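Local coordinates for cobalamin biosynthesis protein CobN (Mycobacterium tuberculosis, PDB 7C6O), which probably inserts cobalt into the corrin ring precursor of cobalamin, as the large catalytic subunit of cobaltochelatase, at residues A[48-51]-A[52-56]; A[340-343]-A[344-347]. One frame throughout, in Å; residues are numbered along the deposited sequence.

Contact 1 (A[48-51]-A[52-56]); sequences SDTD and LISAR
S48 touches the following turn through its backbone oxygen, S48 O lying 3.8 Å from L52 CG. It sits at the N-cap of helix 49-58, and its own N bonds to the hydroxyl of S46. Next along, D49 O takes I53 N at 2.9 Å in a fairly straight bond (N-H...O 160°). I53 sets CG1 beside its backbone N (chi1 -61°), and this lays the methylene against the same carbonyl, with D49 O to I53 CG1 at 3.2 Å. The D49 carboxylate crosses L52 at a slant, OD1 lying 3.7 Å from L52 CD1. Its polar ends are engaged further off, OD1 with N66 and OD2 in a salt bridge with R69. At the next residue T50 O receives S54 N at 2.9 Å, while S54 OG stands 3.0 Å from T50 O and also bonds to L201 O. D51 O follows, accepting A55 N at 2.9 Å, with A55 CB close by the same oxygen. The D51 side chain turns back toward the preceding strand, where OD2 bonds S46 and forms a salt bridge with R88. Two carboxylates in the first turn should suit the positive end of the helix dipole. This turn follows strand 42-46 in a beta-alpha-beta unit whose helix leads on to the parallel strand 62-65. L52 and A55 form its sheet-facing side, L52 against L44 and W64, A55 against L44 and Y62. L149 of helix 146-161 packs on S54 and A55, and N204 meets I53.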
ATOM      1  N   SER A  48      -7.558 -35.837  14.805  1.00 20.29           N
ATOM      2  CA  SER A  48      -6.981 -34.601  15.316  1.00 19.54           C
ATOM      3  C   SER A  48      -5.474 -34.789  15.414  1.00 19.06           C
ATOM      4  O   SER A  48      -4.992 -35.551  16.260  1.00 17.11           O
ATOM      5  CB  SER A  48      -7.574 -34.238  16.674  1.00 24.17           C
ATOM      6  OG  SER A  48      -6.819 -33.210  17.294  1.00 26.91           O
ATOM      7  N   ASP A  49      -4.728 -34.099  14.550  1.00 19.01           N
ATOM      8  CA  ASP A  49      -3.274 -34.203  14.603  1.00 22.98           C
ATOM      9  C   ASP A  49      -2.709 -33.671  15.913  1.00 18.77           C
ATOM     10  O   ASP A  49      -1.608 -34.068  16.302  1.00 21.58           O
ATOM     11  CB  ASP A  49      -2.647 -33.472  13.417  1.00 27.09           C
ATOM     12  CG  ASP A  49      -2.865 -34.201  12.103  1.00 29.76           C
ATOM     13  OD1 ASP A  49      -2.978 -35.447  12.121  1.00 29.83           O
ATOM     14  OD2 ASP A  49      -2.924 -33.530  11.052  1.00 31.15           O
ATOM     15  N   THR A  50      -3.440 -32.787  16.599  1.00 16.53           N
ATOM     16  CA  THR A  50      -3.010 -32.345  17.922  1.00 19.08           C
ATOM     17  C   THR A  50      -2.899 -33.525  18.883  1.00 18.37           C
ATOM     18  O   THR A  50      -1.945 -33.607  19.666  1.00 19.61           O
ATOM     19  CB  THR A  50      -3.980 -31.293  18.461  1.00 22.34           C
ATOM     20  OG1 THR A  50      -4.040 -30.192  17.545  1.00 22.89           O
ATOM     21  CG2 THR A  50      -3.522 -30.783  19.822  1.00 20.80           C
ATOM     22  N   ASP A  51      -3.861 -34.453  18.826  1.00 16.49           N
ATOM     23  CA  ASP A  51      -3.775 -35.679  19.620  1.00 17.83           C
ATOM     24  C   ASP A  51      -2.482 -36.428  19.332  1.00 18.11           C
ATOM     25  O   ASP A  51      -1.770 -36.846  20.254  1.00 18.08           O
ATOM     26  CB  ASP A  51      -4.970 -36.591  19.327  1.00 15.74           C
ATOM     27  CG  ASP A  51      -6.289 -36.014  19.798  1.00 20.05           C
ATOM     28  OD1 ASP A  51      -6.283 -35.004  20.531  1.00 19.09           O
ATOM     29  OD2 ASP A  51      -7.340 -36.582  19.425  1.00 17.91           O
ATOM     30  N   LEU A  52      -2.166 -36.612  18.048  1.00 16.11           N
ATOM     31  CA  LEU A  52      -1.006 -37.413  17.674  1.00 17.28           C
ATOM     32  C   LEU A  52       0.292 -36.738  18.096  1.00 16.26           C
ATOM     33  O   LEU A  52       1.237 -37.411  18.524  1.00 15.62           O
ATOM     34  CB  LEU A  52      -1.019 -37.673  16.167  1.00 17.36           C
ATOM     35  CG  LEU A  52      -2.348 -38.189  15.610  1.00 18.48           C
ATOM     36  CD1 LEU A  52      -2.237 -38.517  14.124  1.00 18.69           C
ATOM     37  CD2 LEU A  52      -2.837 -39.400  16.396  1.00 17.13           C
ATOM     38  N   ILE A  53       0.356 -35.410  17.987  1.00 16.25           N
ATOM     39  CA  ILE A  53       1.553 -34.693  18.410  1.00 19.10           C
ATOM     40  C   ILE A  53       1.689 -34.738  19.927  1.00 18.31           C
ATOM     41  O   ILE A  53       2.793 -34.910  20.459  1.00 20.51           O
ATOM     42  CB  ILE A  53       1.528 -33.250  17.874  1.00 17.46           C
ATOM     43  CG1 ILE A  53       1.494 -33.259  16.342  1.00 20.31           C
ATOM     44  CG2 ILE A  53       2.738 -32.471  18.369  1.00 18.59           C
ATOM     45  CD1 ILE A  53       1.317 -31.890  15.723  1.00 24.39           C
ATOM     46  N   SER A  54       0.572 -34.593  20.646  1.00 17.46           N
ATOM     47  CA  SER A  54       0.595 -34.741  22.098  1.00 18.18           C
ATOM     48  C   SER A  54       1.099 -36.119  22.501  1.00 18.62           C
ATOM     49  O   SER A  54       1.864 -36.254  23.463  1.00 19.63           O
ATOM     50  CB  SER A  54      -0.800 -34.499  22.678  1.00 16.13           C
ATOM     51  OG  SER A  54      -1.219 -33.159  22.490  1.00 17.52           O
ATOM     52  N   ALA A  55       0.669 -37.159  21.782  1.00 18.25           N
ATOM     53  CA  ALA A  55       1.158 -38.505  22.061  1.00 18.34           C
ATOM     54  C   ALA A  55       2.656 -38.607  21.802  1.00 20.22           C
ATOM     55  O   ALA A  55       3.386 -39.235  22.577  1.00 19.46           O
ATOM     56  CB  ALA A  55       0.392 -39.524  21.218  1.00 17.09           C
ATOM     57  N   ARG A  56       3.130 -37.990  20.715  1.00 21.59           N
ATOM     58  CA  ARG A  56       4.563 -37.966  20.441  1.00 22.49           C
ATOM     59  C   ARG A  56       5.318 -37.217  21.533  1.00 23.46           C
ATOM     60  O   ARG A  56       6.362 -37.682  22.005  1.00 28.46           O
ATOM     61  CB  ARG A  56       4.825 -37.329  19.075  1.00 22.71           C
ATOM     62  CG  ARG A  56       6.290 -37.314  18.662  1.00 23.46           C
ATOM     63  CD  ARG A  56       6.469 -36.678  17.293  1.00 26.78           C
ATOM     64  NE  ARG A  56       6.216 -35.240  17.321  1.00 31.47           N
ATOM     65  CZ  ARG A  56       6.171 -34.467  16.242  1.00 34.30           C
ATOM     66  NH1 ARG A  56       6.357 -34.993  15.039  1.00 36.04           N
ATOM     67  NH2 ARG A  56       5.939 -33.166  16.363  1.00 35.60           N
TER

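Contact 2 (A[340-343]-A[344-347]); sequences VADP and ERCA
The chain leaves strand 337-341 and winds straight into a helical turn, with D342 O accepting C346 N at 2.8 Å and P343 O accepting A347 N at 3.0 Å in a more bent bond. D342 is the N-cap. Its CG stands anti to the backbone N (chi1 -178°), which carries OD1 over the first turn to accept R345 N at 3.1 Å; the bond is straight, N-H...O 166°, but arrives 59° out of the carboxylate plane. P343, in the first helical position, has no N-H to satisfy, as is common just after an N-cap aspartate. This is a strand-to-helix junction: strand 337-341 runs antiparallel to 321-331 at one edge of the mixed seven-stranded sheet, and helix 343-361 starts where it ends. R345 runs alongside D342, CG to CG 3.8 Å, then bends twice so that its guanidinium reaches E344. The grip is side-on, NE to E344 OE1 at 2.8 Å and NH2 to E344 OE2 at 2.9 Å. E344 OE2 uses its syn lone pair and lies in the plane of the R345 guanidinium, while the NE bond is tilted. NH1 goes to D578 and the carbonyl of M571. A water lies between D342 OD2 and E344 OE1, while R293 pairs with OD2. C346 SG meets A341 CB at 3.9 Å, and both side chains rest on A210 of helix 206-217.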
ATOM      1  N   VAL A 340       9.495 -24.592  13.403  1.00 22.34           N
ATOM      2  CA  VAL A 340      10.916 -24.565  13.725  1.00 20.55           C
ATOM      3  C   VAL A 340      11.401 -23.127  13.607  1.00 19.66           C
ATOM      4  O   VAL A 340      11.163 -22.464  12.590  1.00 18.36           O
ATOM      5  CB  VAL A 340      11.711 -25.502  12.801  1.00 24.63           C
ATOM      6  CG1 VAL A 340      13.177 -25.495  13.172  1.00 24.73           C
ATOM      7  CG2 VAL A 340      11.144 -26.913  12.871  1.00 28.18           C
ATOM      8  N   ALA A 341      12.087 -22.647  14.641  1.00 21.25           N
ATOM      9  CA  ALA A 341      12.446 -21.241  14.726  1.00 21.48           C
ATOM     10  C   ALA A 341      13.805 -20.959  14.097  1.00 20.57           C
ATOM     11  O   ALA A 341      14.712 -21.797  14.111  1.00 20.73           O
ATOM     12  CB  ALA A 341      12.449 -20.775  16.182  1.00 21.13           C
ATOM     13  N   ASP A 342      13.928 -19.750  13.543  1.00 18.19           N
ATOM     14  CA  ASP A 342      15.175 -19.219  13.013  1.00 16.38           C
ATOM     15  C   ASP A 342      15.778 -18.312  14.074  1.00 16.81           C
ATOM     16  O   ASP A 342      15.234 -17.225  14.323  1.00 14.67           O
ATOM     17  CB  ASP A 342      14.907 -18.438  11.721  1.00 17.11           C
ATOM     18  CG  ASP A 342      16.175 -17.891  11.066  1.00 21.29           C
ATOM     19  OD1 ASP A 342      17.068 -17.377  11.771  1.00 21.84           O
ATOM     20  OD2 ASP A 342      16.264 -17.962   9.822  1.00 23.73           O
ATOM     21  N   PRO A 343      16.883 -18.701  14.719  1.00 18.23           N
ATOM     22  CA  PRO A 343      17.397 -17.890  15.839  1.00 18.27           C
ATOM     23  C   PRO A 343      17.776 -16.473  15.443  1.00 17.23           C
ATOM     24  O   PRO A 343      17.582 -15.540  16.234  1.00 18.63           O
ATOM     25  CB  PRO A 343      18.616 -18.691  16.317  1.00 20.69           C
ATOM     26  CG  PRO A 343      18.376 -20.086  15.830  1.00 24.05           C
ATOM     27  CD  PRO A 343      17.657 -19.939  14.527  1.00 19.65           C
ATOM     28  N   GLU A 344      18.319 -16.284  14.240  1.00 16.52           N
ATOM     29  CA  GLU A 344      18.679 -14.937  13.808  1.00 16.55           C
ATOM     30  C   GLU A 344      17.441 -14.065  13.636  1.00 13.52           C
ATOM     31  O   GLU A 344      17.427 -12.907  14.069  1.00 15.82           O
ATOM     32  CB  GLU A 344      19.491 -15.004  12.512  1.00 18.65           C
ATOM     33  CG  GLU A 344      20.086 -13.673  12.074  1.00 18.74           C
ATOM     34  CD  GLU A 344      19.095 -12.809  11.314  1.00 18.85           C
ATOM     35  OE1 GLU A 344      18.196 -13.373  10.652  1.00 19.14           O
ATOM     36  OE2 GLU A 344      19.211 -11.567  11.387  1.00 20.41           O
ATOM     37  N   ARG A 345      16.387 -14.603  13.014  1.00 14.08           N
ATOM     38  CA  ARG A 345      15.147 -13.845  12.891  1.00 12.72           C
ATOM     39  C   ARG A 345      14.463 -13.663  14.240  1.00 17.24           C
ATOM     40  O   ARG A 345      13.774 -12.658  14.452  1.00 15.74           O
ATOM     41  CB  ARG A 345      14.205 -14.525  11.899  1.00 12.56           C
ATOM     42  CG  ARG A 345      14.660 -14.470  10.439  1.00 15.12           C
ATOM     43  CD  ARG A 345      14.538 -13.061   9.850  1.00 13.22           C
ATOM     44  NE  ARG A 345      15.710 -12.232  10.132  1.00 13.00           N
ATOM     45  CZ  ARG A 345      15.805 -10.942   9.825  1.00 16.14           C
ATOM     46  NH1 ARG A 345      14.795 -10.321   9.229  1.00 12.91           N
ATOM     47  NH2 ARG A 345      16.910 -10.267  10.118  1.00 15.28           N
ATOM     48  N   CYS A 346      14.632 -14.620  15.157  1.00 16.94           N
ATOM     49  CA  CYS A 346      14.153 -14.424  16.521  1.00 15.69           C
ATOM     50  C   CYS A 346      14.788 -13.191  17.146  1.00 15.50           C
ATOM     51  O   CYS A 346      14.124 -12.435  17.865  1.00 15.87           O
ATOM     52  CB  CYS A 346      14.448 -15.659  17.374  1.00 16.08           C
ATOM     53  SG  CYS A 346      13.338 -17.054  17.097  1.00 18.16           S
ATOM     54  N   ALA A 347      16.076 -12.968  16.872  1.00 16.46           N
ATOM     55  CA  ALA A 347      16.762 -11.799  17.411  1.00 18.75           C
ATOM     56  C   ALA A 347      16.188 -10.506  16.845  1.00 19.62           C
ATOM     57  O   ALA A 347      16.081  -9.503  17.561  1.00 18.29           O
ATOM     58  CB  ALA A 347      18.261 -11.896  17.124  1.00 17.18           C
TER
HETATM   59  O   HOH W   1      18.009 -15.716   9.384  1.00 18.74           O

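Overall arrangement
Contact 1 comes early in the chain and contact 2 nearly 290 residues later, yet their centres are about 25 Å apart and their nearest atoms about 9 Å. They do not touch and belong to different sheets: 48-56 sits on the small parallel four-stranded sheet near the N terminus, while 340-347 spans the end of the edge strand 337-341 of the mixed seven-stranded sheet and the start of helix 343-361. The turn between strands 321-331 and 337-341 joins the two regions, since D332 forms a salt bridge with R56 and L336 packs on L52 and R56. Strand 337-341 therefore connects that interface at one end to the capped start of helix 343-361 at the other.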